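PDB 1UMR: snaclec convulxin subunit alpha from Crotalus durissus, which activates platelets by binding the collagen receptor glycoprotein VI, acting as a snake venom lectin of the snaclec family. Local coordinates for residues M56-S69 against C121-P133. Residues are numbered along the deposited sequence; the frame is centred on the assembly and turned at random.
Sequences MVTQNIEESFSHVS and CIGKIPFVCKFPP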
loop_
_atom_site.group_PDB
_atom_site.type_symbol
_atom_site.label_atom_id
_atom_site.label_comp_id
_atom_site.label_asym_id
_atom_site.label_seq_id
_atom_site.Cartn_x
_atom_site.Cartn_y
_atom_site.Cartn_z
ATOM N N MET A 56 42.991 30.671 -5.290
ATOM C CA MET A 56 43.724 31.362 -6.343
ATOM C C MET A 56 43.350 32.851 -6.330
ATOM O O MET A 56 44.202 33.729 -6.530
ATOM C CB MET A 56 43.481 30.751 -7.723
ATOM C CG MET A 56 44.387 31.290 -8.704
ATOM S SD MET A 56 43.866 31.027 -10.437
ATOM C CE MET A 56 42.382 32.066 -10.585
ATOM N N VAL A 57 42.079 33.161 -6.098
ATOM C CA VAL A 57 41.713 34.558 -6.228
ATOM C C VAL A 57 42.282 35.341 -5.019
ATOM O O VAL A 57 42.819 36.468 -5.162
ATOM C CB VAL A 57 40.208 34.701 -6.236
ATOM C CG1 VAL A 57 39.756 36.289 -6.008
ATOM C CG2 VAL A 57 39.566 33.992 -7.530
ATOM N N THR A 58 42.163 34.742 -3.822
ATOM C CA THR A 58 42.807 35.307 -2.643
ATOM C C THR A 58 44.273 35.711 -2.890
ATOM O O THR A 58 44.715 36.797 -2.471
ATOM C CB THR A 58 42.629 34.376 -1.487
ATOM O OG1 THR A 58 41.298 34.574 -1.000
ATOM C CG2 THR A 58 43.418 34.832 -0.252
ATOM N N GLN A 59 45.006 34.875 -3.612
ATOM C CA GLN A 59 46.427 35.131 -3.805
ATOM C C GLN A 59 46.693 36.034 -4.940
ATOM O O GLN A 59 47.825 36.383 -5.077
ATOM C CB GLN A 59 47.309 33.864 -4.092
ATOM C CG GLN A 59 47.101 32.674 -3.177
ATOM C CD GLN A 59 47.437 33.009 -1.766
ATOM O OE1 GLN A 59 48.524 33.509 -1.558
ATOM N NE2 GLN A 59 46.496 32.774 -0.785
ATOM N N ASN A 60 45.751 36.348 -5.841
ATOM C CA ASN A 60 46.188 37.189 -6.963
ATOM C C ASN A 60 45.355 38.393 -7.118
ATOM O O ASN A 60 45.631 39.262 -7.971
ATOM C CB ASN A 60 46.326 36.421 -8.277
ATOM C CG ASN A 60 47.358 35.220 -8.153
ATOM O OD1 ASN A 60 48.431 35.284 -8.724
ATOM N ND2 ASN A 60 47.024 34.184 -7.365
ATOM N N ILE A 61 44.297 38.514 -6.320
ATOM C CA ILE A 61 43.563 39.775 -6.618
ATOM C C ILE A 61 44.321 41.094 -6.138
ATOM O O ILE A 61 44.929 41.105 -5.100
ATOM C CB ILE A 61 42.165 39.636 -6.090
ATOM C CG1 ILE A 61 41.284 40.686 -6.712
ATOM C CG2 ILE A 61 42.093 39.520 -4.459
ATOM C CD1 ILE A 61 39.905 40.556 -6.106
ATOM N N GLU A 62 44.328 42.152 -6.918
ATOM C CA GLU A 62 44.783 43.410 -6.432
ATOM C C GLU A 62 44.027 43.849 -5.206
ATOM O O GLU A 62 42.780 43.743 -5.177
ATOM C CB GLU A 62 44.684 44.475 -7.503
ATOM C CG GLU A 62 46.049 44.631 -8.188
ATOM C CD GLU A 62 45.894 45.030 -9.660
ATOM O OE1 GLU A 62 46.766 44.628 -10.510
ATOM O OE2 GLU A 62 44.897 45.760 -9.956
ATOM N N GLU A 63 44.788 44.317 -4.187
ATOM C CA GLU A 63 44.230 44.702 -2.898
ATOM C C GLU A 63 42.944 45.638 -2.915
ATOM O O GLU A 63 42.157 45.613 -1.970
ATOM C CB GLU A 63 45.346 45.404 -2.062
ATOM C CG GLU A 63 45.948 44.614 -0.881
ATOM C CD GLU A 63 47.308 45.341 -0.555
ATOM O OE1 GLU A 63 47.602 46.529 -0.776
ATOM O OE2 GLU A 63 48.521 44.567 -0.848
ATOM N N SER A 64 42.738 46.465 -3.947
ATOM C CA SER A 64 41.596 47.386 -3.959
ATOM C C SER A 64 40.349 46.938 -4.736
ATOM O O SER A 64 39.424 47.751 -4.973
ATOM C CB SER A 64 42.027 48.696 -4.570
ATOM O OG SER A 64 42.051 48.545 -5.968
ATOM N N PHE A 65 40.382 45.689 -5.217
ATOM C CA PHE A 65 39.231 45.055 -5.822
ATOM C C PHE A 65 38.767 44.056 -4.775
ATOM O O PHE A 65 39.569 43.549 -3.948
ATOM C CB PHE A 65 39.571 44.350 -7.173
ATOM C CG PHE A 65 40.086 45.302 -8.304
ATOM C CD1 PHE A 65 41.213 44.931 -9.099
ATOM C CD2 PHE A 65 39.447 46.516 -8.582
ATOM C CE1 PHE A 65 41.703 45.774 -10.152
ATOM C CE2 PHE A 65 39.944 47.393 -9.610
ATOM C CZ PHE A 65 41.072 47.013 -10.423
ATOM N N SER A 66 37.465 43.791 -4.771
ATOM C CA SER A 66 36.942 42.773 -3.872
ATOM C C SER A 66 35.705 42.000 -4.432
ATOM O O SER A 66 35.057 41.210 -3.739
ATOM C CB SER A 66 36.608 43.447 -2.542
ATOM O OG SER A 66 35.640 44.434 -2.813
ATOM N N HIS A 67 35.410 42.171 -5.706
ATOM C CA HIS A 67 34.352 41.387 -6.323
ATOM C C HIS A 67 34.931 40.712 -7.610
ATOM O O HIS A 67 35.723 41.336 -8.353
ATOM C CB HIS A 67 33.225 42.375 -6.692
ATOM C CG HIS A 67 32.444 42.854 -5.518
ATOM N ND1 HIS A 67 31.297 43.586 -5.645
ATOM C CD2 HIS A 67 32.642 42.680 -4.189
ATOM C CE1 HIS A 67 30.791 43.813 -4.446
ATOM N NE2 HIS A 67 31.600 43.284 -3.542
ATOM N N VAL A 68 34.565 39.459 -7.890
ATOM C CA VAL A 68 35.067 38.800 -9.133
ATOM C C VAL A 68 33.923 38.152 -9.888
ATOM O O VAL A 68 33.130 37.368 -9.323
ATOM C CB VAL A 68 36.204 37.770 -8.852
ATOM C CG1 VAL A 68 36.932 37.378 -10.140
ATOM C CG2 VAL A 68 37.250 38.403 -7.991
ATOM N N SER A 69 33.801 38.500 -11.149
ATOM C CA SER A 69 32.730 37.875 -11.973
ATOM C C SER A 69 32.956 36.326 -12.126
ATOM O O SER A 69 34.078 35.887 -12.335
ATOM C CB SER A 69 32.684 38.523 -13.351
ATOM O OG SER A 69 31.891 39.716 -13.396
ATOM N N CYS A 121 24.507 42.764 -14.320
ATOM C CA CYS A 121 25.430 42.515 -15.415
ATOM C C CYS A 121 26.205 43.774 -15.843
ATOM O O CYS A 121 27.258 43.657 -16.526
ATOM C CB CYS A 121 24.707 41.908 -16.610
ATOM S SG CYS A 121 24.036 40.331 -16.094
ATOM N N ILE A 122 25.729 44.973 -15.469
ATOM C CA ILE A 122 26.510 46.162 -15.912
ATOM C C ILE A 122 27.640 46.629 -15.001
ATOM O O ILE A 122 28.406 47.450 -15.380
ATOM C CB ILE A 122 25.636 47.314 -16.493
ATOM C CG1 ILE A 122 24.568 47.786 -15.523
ATOM C CG2 ILE A 122 25.034 46.902 -17.878
ATOM C CD1 ILE A 122 24.363 49.300 -15.587
ATOM N N GLY A 123 27.837 46.025 -13.838
ATOM C CA GLY A 123 28.998 46.422 -13.049
ATOM C C GLY A 123 30.334 46.070 -13.716
ATOM O O GLY A 123 30.459 45.040 -14.377
ATOM N N LYS A 124 31.342 46.907 -13.515
ATOM C CA LYS A 124 32.691 46.688 -14.061
ATOM C C LYS A 124 33.699 46.129 -13.009
ATOM O O LYS A 124 34.196 46.853 -12.148
ATOM C CB LYS A 124 33.196 47.935 -14.828
ATOM C CG LYS A 124 32.174 48.408 -15.931
ATOM C CD LYS A 124 32.482 49.823 -16.578
ATOM C CE LYS A 124 32.836 49.767 -18.108
ATOM N NZ LYS A 124 31.881 49.046 -19.129
ATOM N N ILE A 125 33.941 44.808 -13.043
ATOM C CA ILE A 125 34.810 44.237 -12.050
ATOM C C ILE A 125 35.857 43.265 -12.674
ATOM O O ILE A 125 35.789 42.928 -13.874
ATOM C CB ILE A 125 34.030 43.560 -10.937
ATOM C CG1 ILE A 125 32.975 42.612 -11.535
ATOM C CG2 ILE A 125 33.323 44.585 -10.033
ATOM C CD1 ILE A 125 32.340 41.704 -10.502
ATOM N N PRO A 126 36.864 42.893 -11.858
ATOM C CA PRO A 126 37.799 41.850 -12.251
ATOM C C PRO A 126 36.981 40.564 -12.412
ATOM O O PRO A 126 35.784 40.542 -12.050
ATOM C CB PRO A 126 38.832 41.788 -11.101
ATOM C CG PRO A 126 38.208 42.553 -9.955
ATOM C CD PRO A 126 37.161 43.446 -10.522
ATOM N N PHE A 127 37.618 39.530 -12.974
ATOM C CA PHE A 127 36.929 38.330 -13.346
ATOM C C PHE A 127 37.945 37.218 -13.481
ATOM O O PHE A 127 39.183 37.515 -13.637
ATOM C CB PHE A 127 36.226 38.586 -14.652
ATOM C CG PHE A 127 37.119 39.034 -15.716
ATOM C CD1 PHE A 127 37.373 40.361 -15.890
ATOM C CD2 PHE A 127 37.704 38.129 -16.595
ATOM C CE1 PHE A 127 38.201 40.830 -16.931
ATOM C CE2 PHE A 127 38.498 38.612 -17.642
ATOM C CZ PHE A 127 38.746 40.008 -17.785
ATOM N N VAL A 128 37.449 35.964 -13.382
ATOM C CA VAL A 128 38.285 34.788 -13.552
ATOM C C VAL A 128 37.994 34.088 -14.833
ATOM O O VAL A 128 36.838 33.933 -15.156
ATOM C CB VAL A 128 38.121 33.831 -12.329
ATOM C CG1 VAL A 128 38.963 32.486 -12.454
ATOM C CG2 VAL A 128 38.556 34.552 -11.107
ATOM N N CYS A 129 39.041 33.715 -15.600
ATOM C CA CYS A 129 38.908 32.914 -16.824
ATOM C C CYS A 129 39.226 31.409 -16.600
ATOM O O CYS A 129 40.017 31.045 -15.708
ATOM C CB CYS A 129 39.795 33.425 -17.918
ATOM S SG CYS A 129 39.271 35.042 -18.543
ATOM N N LYS A 130 38.575 30.534 -17.351
ATOM C CA LYS A 130 38.818 29.086 -17.270
ATOM C C LYS A 130 38.802 28.447 -18.638
ATOM O O LYS A 130 38.064 28.851 -19.531
ATOM C CB LYS A 130 37.902 28.372 -16.272
ATOM C CG LYS A 130 37.726 26.813 -16.451
ATOM C CD LYS A 130 36.573 26.332 -15.527
ATOM C CE LYS A 130 36.248 24.799 -15.650
ATOM N NZ LYS A 130 35.336 24.313 -14.583
ATOM N N PHE A 131 39.715 27.515 -18.855
ATOM C CA PHE A 131 39.730 26.731 -20.086
ATOM C C PHE A 131 40.440 25.393 -19.918
ATOM O O PHE A 131 41.174 25.227 -18.952
ATOM C CB PHE A 131 40.338 27.513 -21.227
ATOM C CG PHE A 131 41.807 27.482 -21.289
ATOM C CD1 PHE A 131 42.575 28.532 -20.792
ATOM C CD2 PHE A 131 42.440 26.466 -21.981
ATOM C CE1 PHE A 131 43.970 28.572 -20.905
ATOM C CE2 PHE A 131 43.815 26.453 -22.149
ATOM C CZ PHE A 131 44.617 27.531 -21.616
ATOM N N PRO A 132 40.144 24.418 -20.793
ATOM C CA PRO A 132 40.783 23.088 -20.706
ATOM C C PRO A 132 41.958 22.987 -21.673
ATOM O O PRO A 132 41.721 23.020 -22.834
ATOM C CB PRO A 132 39.701 22.164 -21.162
ATOM C CG PRO A 132 38.829 23.047 -22.275
ATOM C CD PRO A 132 39.143 24.509 -21.893
ATOM N N PRO A 133 43.197 22.858 -21.213
ATOM C CA PRO A 133 44.383 22.781 -22.101
ATOM C C PRO A 133 44.281 21.469 -22.822
ATOM O O PRO A 133 43.482 20.655 -22.365
ATOM C CB PRO A 133 45.563 22.705 -21.091
ATOM C CG PRO A 133 44.951 21.927 -19.942
ATOM C CD PRO A 133 43.585 22.773 -19.808
#
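Val128 meets three side chains of 56-69, and its two methyls divide the work. With CG1 anti to the backbone N (chi1 178°), that methyl faces the Met56 methyl tip to tip, CE lying 3.9 Å from Val128 CG1. CG2, anti to the carbonyl carbon, is the branch that touches both valines: Val57 CG2 stands 3.8 Å from Val128 CG2, and Val68 CG1 meets the same methyl at a slant, 3.4 Å away. Helix 47-60 is thereby packed against strand 125-131, whose Val128 also touches Val42.

Beyond this apolar group the backbones converge. Ser69 N donates to Pro126 O over 3.0 Å, nearly straight at 170° although the donor is tilted somewhat from the carbonyl plane, and a CA-H...O contact from Val68 goes to the same oxygen. Ser69 and Phe127 form a single bridge between strand 67-69 and strand 125-131, whose short axes diverge by 47°, consistent with a local junction of the two C-type lectin sheets. The Pro126 ring lies across Phe65, its CG 3.6 Å from Phe65 CB and its CD over one face of the aromatic ring. Ile125 brings CD1 to 3.5 Å from Ser69 OG, alongside the bridge.

Most touching residues are buried, and Ser69 N to Pro126 O is the one hydrogen bond across the segments; cohesion therefore rests mainly on apolar packing, while that bond sets the alignment where the two sheets meet.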